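Local coordinates for L544 (Acanthamoeba polyphaga mimivirus, PDB 4AMQ), which probably acts as a nucleotidyl transferase, carrying metal ions at an acidic site in its nucleotidyltransferase domain, at residues T65-D79 with Y208-P220. Numbering follows the deposited sequence.
Sequences TDIDIVNNVHPEYDD and YPIGFDIAVRYKP. With MN (manganese (II) ion), chain C; MN (manganese (II) ion), chain B.
Ile-67 lies over one face of the Phe-212 ring, its CB 4.0 Å from the ring centroid, where parallel strands 66-72 and 209-217 run side by side. With CG1 beside its own backbone N (chi1 -71°), it also carries CD1 to 3.9 Å from Ile-210 CG2. A branched aliphatic beside a flat aromatic suits this buried face, which helix 28-42 covers. Asp-213 N to Ile-67 O and Ile-69 N to Asp-213 O, backbone bonds of 2.8 Å each, set Asp-213 beside Asp-68 on the other face. There Asp-66 OD2, Asp-68 OD1 and Asp-213 OD2 bind one manganese ion, the last at 2.6 Å, while Asp-66 OD1 and, at longer range, Asp-68 OD2 reach the second, so Asp-66 and Asp-68 bridge them.

Farther along, Arg-217 lies alongside Asn-72; its long chain and flat, N-H-rich end suit the exposed edge. Its NE donates a nearly straight bond of 2.9 Å (170°) to Asn-72 OD1, a short-armed neutral acceptor close to the guanidinium plane. Tyr-218 packs its CB against Val-73 CG2 and turns its ring edge to Asp-79, CD2 3.8 Å from OD1; the apolar ring suits this buried place while the hydroxyl bonds to Val-191 O. Lys-219 NZ closes a salt bridge of 2.6 Å with Asp-79 OD2, which Lys-192 also pairs.

The metal charge probably offsets repulsion among the carboxylates, consistent with a nucleotidyl transferase that works through metal ions.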
ATOM      1  N   THR A  65      -4.093  -6.716   7.100  1.00 29.88           N
ATOM      2  CA  THR A  65      -4.134  -5.638   6.118  1.00 27.04           C
ATOM      3  C   THR A  65      -3.537  -6.094   4.794  1.00 30.38           C
ATOM      4  O   THR A  65      -4.204  -6.071   3.759  1.00 30.26           O
ATOM      5  CB  THR A  65      -3.381  -4.396   6.614  1.00 30.05           C
ATOM      6  OG1 THR A  65      -2.043  -4.759   6.980  1.00 34.11           O
ATOM      7  CG2 THR A  65      -4.086  -3.803   7.821  1.00 25.93           C
ATOM      8  N   ASP A  66      -2.278  -6.515   4.834  1.00 27.21           N
ATOM      9  CA  ASP A  66      -1.608  -7.019   3.649  1.00 29.02           C
ATOM     10  C   ASP A  66      -0.473  -7.959   4.037  1.00 32.80           C
ATOM     11  O   ASP A  66      -0.181  -8.142   5.220  1.00 36.69           O
ATOM     12  CB  ASP A  66      -1.066  -5.862   2.812  1.00 34.11           C
ATOM     13  CG  ASP A  66       0.032  -5.097   3.524  1.00 39.48           C
ATOM     14  OD1 ASP A  66      -0.171  -4.704   4.691  1.00 42.42           O
ATOM     15  OD2 ASP A  66       1.104  -4.899   2.922  1.00 44.69           O
ATOM     16  N   ILE A  67       0.164  -8.557   3.037  1.00 33.58           N
ATOM     17  CA  ILE A  67       1.309  -9.428   3.277  1.00 32.74           C
ATOM     18  C   ILE A  67       2.545  -8.905   2.550  1.00 31.14           C
ATOM     19  O   ILE A  67       2.510  -8.666   1.342  1.00 30.55           O
ATOM     20  CB  ILE A  67       1.027 -10.891   2.857  1.00 33.37           C
ATOM     21  CG1 ILE A  67       0.025 -11.554   3.809  1.00 35.89           C
ATOM     22  CG2 ILE A  67       2.318 -11.699   2.830  1.00 30.36           C
ATOM     23  CD1 ILE A  67      -1.408 -11.087   3.639  1.00 35.77           C
ATOM     24  N   ASP A  68       3.625  -8.711   3.304  1.00 28.74           N
ATOM     25  CA  ASP A  68       4.904  -8.272   2.757  1.00 33.88           C
ATOM     26  C   ASP A  68       5.908  -9.412   2.853  1.00 36.19           C
ATOM     27  O   ASP A  68       6.090 -10.001   3.922  1.00 36.00           O
ATOM     28  CB  ASP A  68       5.442  -7.063   3.530  1.00 36.33           C
ATOM     29  CG  ASP A  68       4.532  -5.854   3.432  1.00 40.34           C
ATOM     30  OD1 ASP A  68       3.821  -5.725   2.413  1.00 37.22           O
ATOM     31  OD2 ASP A  68       4.526  -5.035   4.376  1.00 42.85           O
ATOM     32  N   ILE A  69       6.562  -9.723   1.740  1.00 33.02           N
ATOM     33  CA  ILE A  69       7.532 -10.811   1.728  1.00 35.09           C
ATOM     34  C   ILE A  69       8.794 -10.475   0.946  1.00 35.10           C
ATOM     35  O   ILE A  69       8.729  -9.843  -0.114  1.00 30.64           O
ATOM     36  CB  ILE A  69       6.906 -12.108   1.169  1.00 38.77           C
ATOM     37  CG1 ILE A  69       5.846 -12.627   2.136  1.00 37.24           C
ATOM     38  CG2 ILE A  69       7.961 -13.173   0.936  1.00 35.81           C
ATOM     39  CD1 ILE A  69       5.310 -13.983   1.780  1.00 43.61           C
ATOM     40  N   VAL A  70       9.941 -10.887   1.486  1.00 32.66           N
ATOM     41  CA  VAL A  70      11.202 -10.804   0.764  1.00 33.35           C
ATOM     42  C   VAL A  70      11.540 -12.189   0.212  1.00 34.46           C
ATOM     43  O   VAL A  70      11.595 -13.167   0.957  1.00 36.37           O
ATOM     44  CB  VAL A  70      12.349 -10.290   1.664  1.00 36.77           C
ATOM     45  CG1 VAL A  70      13.701 -10.446   0.965  1.00 37.44           C
ATOM     46  CG2 VAL A  70      12.111  -8.838   2.050  1.00 31.96           C
ATOM     47  N   ASN A  71      11.739 -12.268  -1.097  1.00 34.03           N
ATOM     48  CA  ASN A  71      12.124 -13.514  -1.747  1.00 35.05           C
ATOM     49  C   ASN A  71      13.573 -13.402  -2.214  1.00 37.24           C
ATOM     50  O   ASN A  71      13.887 -12.617  -3.110  1.00 34.23           O
ATOM     51  CB  ASN A  71      11.200 -13.800  -2.935  1.00 29.80           C
ATOM     52  CG  ASN A  71      11.101 -15.282  -3.268  1.00 35.86           C
ATOM     53  OD1 ASN A  71      11.469 -16.143  -2.464  1.00 37.97           O
ATOM     54  ND2 ASN A  71      10.590 -15.585  -4.455  1.00 30.34           N
ATOM     55  N   ASN A  72      14.463 -14.161  -1.583  1.00 37.59           N
ATOM     56  CA  ASN A  72      15.871 -14.165  -1.974  1.00 37.96           C
ATOM     57  C   ASN A  72      16.132 -15.308  -2.949  1.00 36.35           C
ATOM     58  O   ASN A  72      16.205 -16.467  -2.550  1.00 39.63           O
ATOM     59  CB  ASN A  72      16.774 -14.265  -0.740  1.00 41.08           C
ATOM     60  CG  ASN A  72      16.705 -13.020   0.135  1.00 47.14           C
ATOM     61  OD1 ASN A  72      16.798 -11.897  -0.359  1.00 51.77           O
ATOM     62  ND2 ASN A  72      16.532 -13.218   1.436  1.00 48.38           N
ATOM     63  N   VAL A  73      16.260 -14.976  -4.231  1.00 36.42           N
ATOM     64  CA  VAL A  73      16.219 -15.994  -5.279  1.00 37.60           C
ATOM     65  C   VAL A  73      17.562 -16.304  -5.943  1.00 40.01           C
ATOM     66  O   VAL A  73      17.659 -17.245  -6.730  1.00 41.55           O
ATOM     67  CB  VAL A  73      15.167 -15.651  -6.362  1.00 35.69           C
ATOM     68  CG1 VAL A  73      13.811 -15.418  -5.714  1.00 33.04           C
ATOM     69  CG2 VAL A  73      15.595 -14.430  -7.163  1.00 34.70           C
ATOM     70  N   HIS A  74      18.591 -15.521  -5.634  1.00 39.67           N
ATOM     71  CA  HIS A  74      19.935 -15.813  -6.123  1.00 42.55           C
ATOM     72  C   HIS A  74      20.558 -16.903  -5.251  1.00 43.06           C
ATOM     73  O   HIS A  74      20.373 -16.899  -4.036  1.00 38.31           O
ATOM     74  CB  HIS A  74      20.802 -14.552  -6.095  1.00 44.85           C
ATOM     75  CG  HIS A  74      22.099 -14.695  -6.827  1.00 50.64           C
ATOM     76  ND1 HIS A  74      23.204 -15.297  -6.280  1.00 51.75           N
ATOM     77  CD2 HIS A  74      22.464 -14.308  -8.080  1.00 51.21           C
ATOM     78  CE1 HIS A  74      24.200 -15.282  -7.155  1.00 55.77           C
ATOM     79  NE2 HIS A  74      23.768 -14.686  -8.252  1.00 55.51           N
ATOM     80  N   PRO A  75      21.314 -17.828  -5.863  1.00 44.12           N
ATOM     81  CA  PRO A  75      21.679 -17.862  -7.282  1.00 44.85           C
ATOM     82  C   PRO A  75      20.663 -18.604  -8.142  1.00 44.14           C
ATOM     83  O   PRO A  75      20.796 -18.610  -9.366  1.00 45.37           O
ATOM     84  CB  PRO A  75      22.997 -18.635  -7.268  1.00 45.39           C
ATOM     85  CG  PRO A  75      22.814 -19.609  -6.151  1.00 42.42           C
ATOM     86  CD  PRO A  75      21.991 -18.897  -5.102  1.00 43.79           C
ATOM     87  N   GLU A  76      19.674 -19.225  -7.509  1.00 41.68           N
ATOM     88  CA  GLU A  76      18.634 -19.949  -8.235  1.00 45.13           C
ATOM     89  C   GLU A  76      18.151 -19.136  -9.435  1.00 47.79           C
ATOM     90  O   GLU A  76      18.000 -19.668 -10.534  1.00 45.63           O
ATOM     91  CB  GLU A  76      17.470 -20.280  -7.300  1.00 47.97           C
ATOM     92  CG  GLU A  76      16.476 -21.278  -7.861  1.00 47.04           C
ATOM     93  CD  GLU A  76      15.641 -21.936  -6.779  1.00 47.26           C
ATOM     94  OE1 GLU A  76      16.052 -21.895  -5.600  1.00 49.82           O
ATOM     95  OE2 GLU A  76      14.572 -22.493  -7.104  1.00 49.46           O
ATOM     96  N   TYR A  77      17.923 -17.843  -9.219  1.00 46.74           N
ATOM     97  CA  TYR A  77      17.569 -16.930 -10.302  1.00 44.72           C
ATOM     98  C   TYR A  77      18.476 -15.705 -10.307  1.00 44.50           C
ATOM     99  O   TYR A  77      18.867 -15.208  -9.250  1.00 46.15           O
ATOM    100  CB  TYR A  77      16.101 -16.498 -10.199  1.00 43.86           C
ATOM    101  CG  TYR A  77      15.119 -17.588 -10.558  1.00 37.32           C
ATOM    102  CD1 TYR A  77      14.886 -17.928 -11.883  1.00 40.59           C
ATOM    103  CD2 TYR A  77      14.425 -18.276  -9.572  1.00 42.38           C
ATOM    104  CE1 TYR A  77      13.990 -18.928 -12.217  1.00 47.09           C
ATOM    105  CE2 TYR A  77      13.524 -19.277  -9.896  1.00 41.59           C
ATOM    106  CZ  TYR A  77      13.311 -19.597 -11.220  1.00 43.00           C
ATOM    107  OH  TYR A  77      12.420 -20.591 -11.547  1.00 42.64           O
ATOM    108  N   ASP A  78      18.808 -15.223 -11.501  1.00 45.18           N
ATOM    109  CA  ASP A  78      19.638 -14.032 -11.643  1.00 48.51           C
ATOM    110  C   ASP A  78      19.262 -13.210 -12.874  1.00 50.13           C
ATOM    111  O   ASP A  78      18.206 -13.414 -13.473  1.00 51.67           O
ATOM    112  CB  ASP A  78      21.129 -14.398 -11.676  1.00 50.03           C
ATOM    113  CG  ASP A  78      21.464 -15.420 -12.756  1.00 55.08           C
ATOM    114  OD1 ASP A  78      20.618 -15.669 -13.641  1.00 52.39           O
ATOM    115  OD2 ASP A  78      22.582 -15.980 -12.716  1.00 62.88           O
ATOM    116  N   ASP A  79      20.143 -12.283 -13.241  1.00 48.65           N
ATOM    117  CA  ASP A  79      19.931 -11.388 -14.374  1.00 47.52           C
ATOM    118  C   ASP A  79      19.448 -12.100 -15.632  1.00 50.28           C
ATOM    119  O   ASP A  79      18.590 -11.591 -16.353  1.00 50.63           O
ATOM    120  CB  ASP A  79      21.231 -10.656 -14.715  1.00 50.65           C
ATOM    121  CG  ASP A  79      21.688  -9.728 -13.612  1.00 55.62           C
ATOM    122  OD1 ASP A  79      21.386 -10.000 -12.431  1.00 60.34           O
ATOM    123  OD2 ASP A  79      22.357  -8.723 -13.932  1.00 56.90           O
ATOM    124  N   TYR A 208     -12.819 -10.697  -0.298  1.00 36.14           N
ATOM    125  CA  TYR A 208     -12.278  -9.562  -1.050  1.00 30.53           C
ATOM    126  C   TYR A 208     -10.749  -9.640  -1.198  1.00 31.13           C
ATOM    127  O   TYR A 208     -10.096 -10.414  -0.500  1.00 28.21           O
ATOM    128  CB  TYR A 208     -12.707  -8.242  -0.393  1.00 27.47           C
ATOM    129  CG  TYR A 208     -12.228  -8.081   1.036  1.00 34.98           C
ATOM    130  CD1 TYR A 208     -10.921  -7.687   1.308  1.00 30.66           C
ATOM    131  CD2 TYR A 208     -13.082  -8.313   2.111  1.00 30.05           C
ATOM    132  CE1 TYR A 208     -10.474  -7.534   2.609  1.00 28.92           C
ATOM    133  CE2 TYR A 208     -12.643  -8.161   3.420  1.00 27.42           C
ATOM    134  CZ  TYR A 208     -11.335  -7.773   3.659  1.00 35.25           C
ATOM    135  OH  TYR A 208     -10.879  -7.618   4.951  1.00 34.32           O
ATOM    136  N   PRO A 209     -10.178  -8.840  -2.117  1.00 29.35           N
ATOM    137  CA  PRO A 209      -8.741  -8.873  -2.437  1.00 27.96           C
ATOM    138  C   PRO A 209      -7.839  -8.354  -1.320  1.00 27.04           C
ATOM    139  O   PRO A 209      -8.196  -7.418  -0.609  1.00 27.48           O
ATOM    140  CB  PRO A 209      -8.628  -7.945  -3.653  1.00 29.98           C
ATOM    141  CG  PRO A 209     -10.017  -7.813  -4.182  1.00 26.59           C
ATOM    142  CD  PRO A 209     -10.910  -7.917  -2.997  1.00 25.11           C
ATOM    143  N   ILE A 210      -6.669  -8.968  -1.194  1.00 28.12           N
ATOM    144  CA  ILE A 210      -5.662  -8.586  -0.211  1.00 30.91           C
ATOM    145  C   ILE A 210      -4.329  -8.385  -0.927  1.00 25.13           C
ATOM    146  O   ILE A 210      -3.965  -9.163  -1.804  1.00 28.63           O
ATOM    147  CB  ILE A 210      -5.508  -9.675   0.870  1.00 32.12           C
ATOM    148  CG1 ILE A 210      -6.821  -9.847   1.629  1.00 32.83           C
ATOM    149  CG2 ILE A 210      -4.393  -9.331   1.837  1.00 32.00           C
ATOM    150  CD1 ILE A 210      -7.265  -8.591   2.344  1.00 34.27           C
ATOM    151  N   GLY A 211      -3.612  -7.330  -0.566  1.00 24.61           N
ATOM    152  CA  GLY A 211      -2.339  -7.038  -1.195  1.00 26.15           C
ATOM    153  C   GLY A 211      -1.239  -7.981  -0.742  1.00 29.22           C
ATOM    154  O   GLY A 211      -1.082  -8.247   0.446  1.00 26.40           O
ATOM    155  N   PHE A 212      -0.494  -8.507  -1.706  1.00 27.09           N
ATOM    156  CA  PHE A 212       0.710  -9.275  -1.430  1.00 26.31           C
ATOM    157  C   PHE A 212       1.861  -8.586  -2.150  1.00 29.62           C
ATOM    158  O   PHE A 212       1.895  -8.555  -3.380  1.00 28.90           O
ATOM    159  CB  PHE A 212       0.571 -10.716  -1.938  1.00 25.85           C
ATOM    160  CG  PHE A 212      -0.253 -11.606  -1.045  1.00 26.41           C
ATOM    161  CD1 PHE A 212      -1.627 -11.456  -0.966  1.00 27.52           C
ATOM    162  CD2 PHE A 212       0.350 -12.594  -0.284  1.00 27.32           C
ATOM    163  CE1 PHE A 212      -2.385 -12.278  -0.143  1.00 30.19           C
ATOM    164  CE2 PHE A 212      -0.402 -13.420   0.539  1.00 30.09           C
ATOM    165  CZ  PHE A 212      -1.770 -13.261   0.608  1.00 30.09           C
ATOM    166  N   ASP A 213       2.786  -8.015  -1.385  1.00 28.97           N
ATOM    167  CA  ASP A 213       3.972  -7.393  -1.963  1.00 31.36           C
ATOM    168  C   ASP A 213       5.191  -8.297  -1.790  1.00 30.53           C
ATOM    169  O   ASP A 213       5.612  -8.576  -0.664  1.00 32.36           O
ATOM    170  CB  ASP A 213       4.231  -6.020  -1.332  1.00 32.21           C
ATOM    171  CG  ASP A 213       3.137  -5.008  -1.652  1.00 37.16           C
ATOM    172  OD1 ASP A 213       2.520  -5.106  -2.734  1.00 36.01           O
ATOM    173  OD2 ASP A 213       2.898  -4.109  -0.818  1.00 41.29           O
ATOM    174  N   ILE A 214       5.751  -8.751  -2.908  1.00 28.32           N
ATOM    175  CA  ILE A 214       6.912  -9.637  -2.883  1.00 29.93           C
ATOM    176  C   ILE A 214       8.160  -8.954  -3.438  1.00 30.40           C
ATOM    177  O   ILE A 214       8.268  -8.728  -4.644  1.00 28.87           O
ATOM    178  CB  ILE A 214       6.674 -10.918  -3.707  1.00 28.10           C
ATOM    179  CG1 ILE A 214       5.290 -11.507  -3.417  1.00 26.88           C
ATOM    180  CG2 ILE A 214       7.787 -11.933  -3.442  1.00 29.01           C
ATOM    181  CD1 ILE A 214       5.034 -11.787  -1.951  1.00 30.54           C
ATOM    182  N   ALA A 215       9.098  -8.635  -2.552  1.00 30.94           N
ATOM    183  CA  ALA A 215      10.377  -8.059  -2.954  1.00 31.58           C
ATOM    184  C   ALA A 215      11.318  -9.167  -3.408  1.00 31.36           C
ATOM    185  O   ALA A 215      11.774  -9.977  -2.602  1.00 34.26           O
ATOM    186  CB  ALA A 215      10.991  -7.282  -1.809  1.00 30.29           C
ATOM    187  N   VAL A 216      11.602  -9.204  -4.702  1.00 30.31           N
ATOM    188  CA  VAL A 216      12.437 -10.253  -5.264  1.00 32.61           C
ATOM    189  C   VAL A 216      13.870  -9.767  -5.473  1.00 37.77           C
ATOM    190  O   VAL A 216      14.137  -8.947  -6.350  1.00 35.74           O
ATOM    191  CB  VAL A 216      11.862 -10.765  -6.593  1.00 30.30           C
ATOM    192  CG1 VAL A 216      12.751 -11.851  -7.173  1.00 34.58           C
ATOM    193  CG2 VAL A 216      10.440 -11.280  -6.388  1.00 28.89           C
ATOM    194  N   ARG A 217      14.785 -10.273  -4.650  1.00 37.98           N
ATOM    195  CA  ARG A 217      16.201  -9.944  -4.779  1.00 39.16           C
ATOM    196  C   ARG A 217      16.901 -10.994  -5.629  1.00 38.20           C
ATOM    197  O   ARG A 217      17.061 -12.139  -5.206  1.00 36.50           O
ATOM    198  CB  ARG A 217      16.869  -9.864  -3.405  1.00 41.73           C
ATOM    199  CG  ARG A 217      18.220  -9.159  -3.420  1.00 49.57           C
ATOM    200  CD  ARG A 217      19.080  -9.566  -2.231  1.00 57.03           C
ATOM    201  NE  ARG A 217      18.329  -9.566  -0.979  1.00 66.75           N
ATOM    202  CZ  ARG A 217      18.195  -8.511  -0.181  1.00 68.03           C
ATOM    203  NH1 ARG A 217      18.762  -7.355  -0.504  1.00 60.19           N
ATOM    204  NH2 ARG A 217      17.492  -8.612   0.940  1.00 61.10           N
ATOM    205  N   TYR A 218      17.322 -10.600  -6.825  1.00 41.31           N
ATOM    206  CA  TYR A 218      17.946 -11.532  -7.758  1.00 43.19           C
ATOM    207  C   TYR A 218      19.447 -11.282  -7.936  1.00 43.56           C
ATOM    208  O   TYR A 218      20.096 -11.932  -8.755  1.00 45.47           O
ATOM    209  CB  TYR A 218      17.228 -11.498  -9.111  1.00 40.43           C
ATOM    210  CG  TYR A 218      17.134 -10.118  -9.715  1.00 40.15           C
ATOM    211  CD1 TYR A 218      16.134  -9.236  -9.325  1.00 41.78           C
ATOM    212  CD2 TYR A 218      18.049  -9.692 -10.670  1.00 42.18           C
ATOM    213  CE1 TYR A 218      16.045  -7.969  -9.869  1.00 39.02           C
ATOM    214  CE2 TYR A 218      17.968  -8.425 -11.221  1.00 40.80           C
ATOM    215  CZ  TYR A 218      16.966  -7.569 -10.816  1.00 40.01           C
ATOM    216  OH  TYR A 218      16.876  -6.308 -11.359  1.00 42.51           O
ATOM    217  N   LYS A 219      19.988 -10.337  -7.169  1.00 43.71           N
ATOM    218  CA  LYS A 219      21.433 -10.113  -7.106  1.00 48.63           C
ATOM    219  C   LYS A 219      21.944 -10.351  -5.688  1.00 52.73           C
ATOM    220  O   LYS A 219      21.221 -10.123  -4.719  1.00 52.36           O
ATOM    221  CB  LYS A 219      21.800  -8.689  -7.532  1.00 47.84           C
ATOM    222  CG  LYS A 219      21.748  -8.421  -9.025  1.00 48.50           C
ATOM    223  CD  LYS A 219      22.715  -7.301  -9.388  1.00 51.37           C
ATOM    224  CE  LYS A 219      22.231  -6.487 -10.578  1.00 50.75           C
ATOM    225  NZ  LYS A 219      21.969  -7.318 -11.778  1.00 49.01           N
ATOM    226  N   PRO A 220      23.202 -10.801  -5.562  1.00 55.43           N
ATOM    227  CA  PRO A 220      23.801 -11.061  -4.248  1.00 58.09           C
ATOM    228  C   PRO A 220      23.781  -9.821  -3.356  1.00 60.46           C
ATOM    229  O   PRO A 220      24.038  -8.720  -3.844  1.00 56.59           O
ATOM    230  CB  PRO A 220      25.244 -11.438  -4.593  1.00 61.70           C
ATOM    231  CG  PRO A 220      25.178 -11.948  -5.992  1.00 58.37           C
ATOM    232  CD  PRO A 220      24.127 -11.117  -6.665  1.00 54.62           C
TER
HETATM  233 MN    MN C 640       2.632  -3.880   1.717  1.00 38.87          MN
HETATM  234 MN    MN B 639       2.128  -4.583   5.298  1.00 75.03          MN
HETATM  235  O   HOH W   1      -4.420  -5.239   1.212  1.00 27.45           O
HETATM  236  O   HOH W   2       1.185  -2.962   6.553  1.00 48.02           O
HETATM  237  O   HOH W   3       1.326  -1.756   1.124  1.00 41.31           O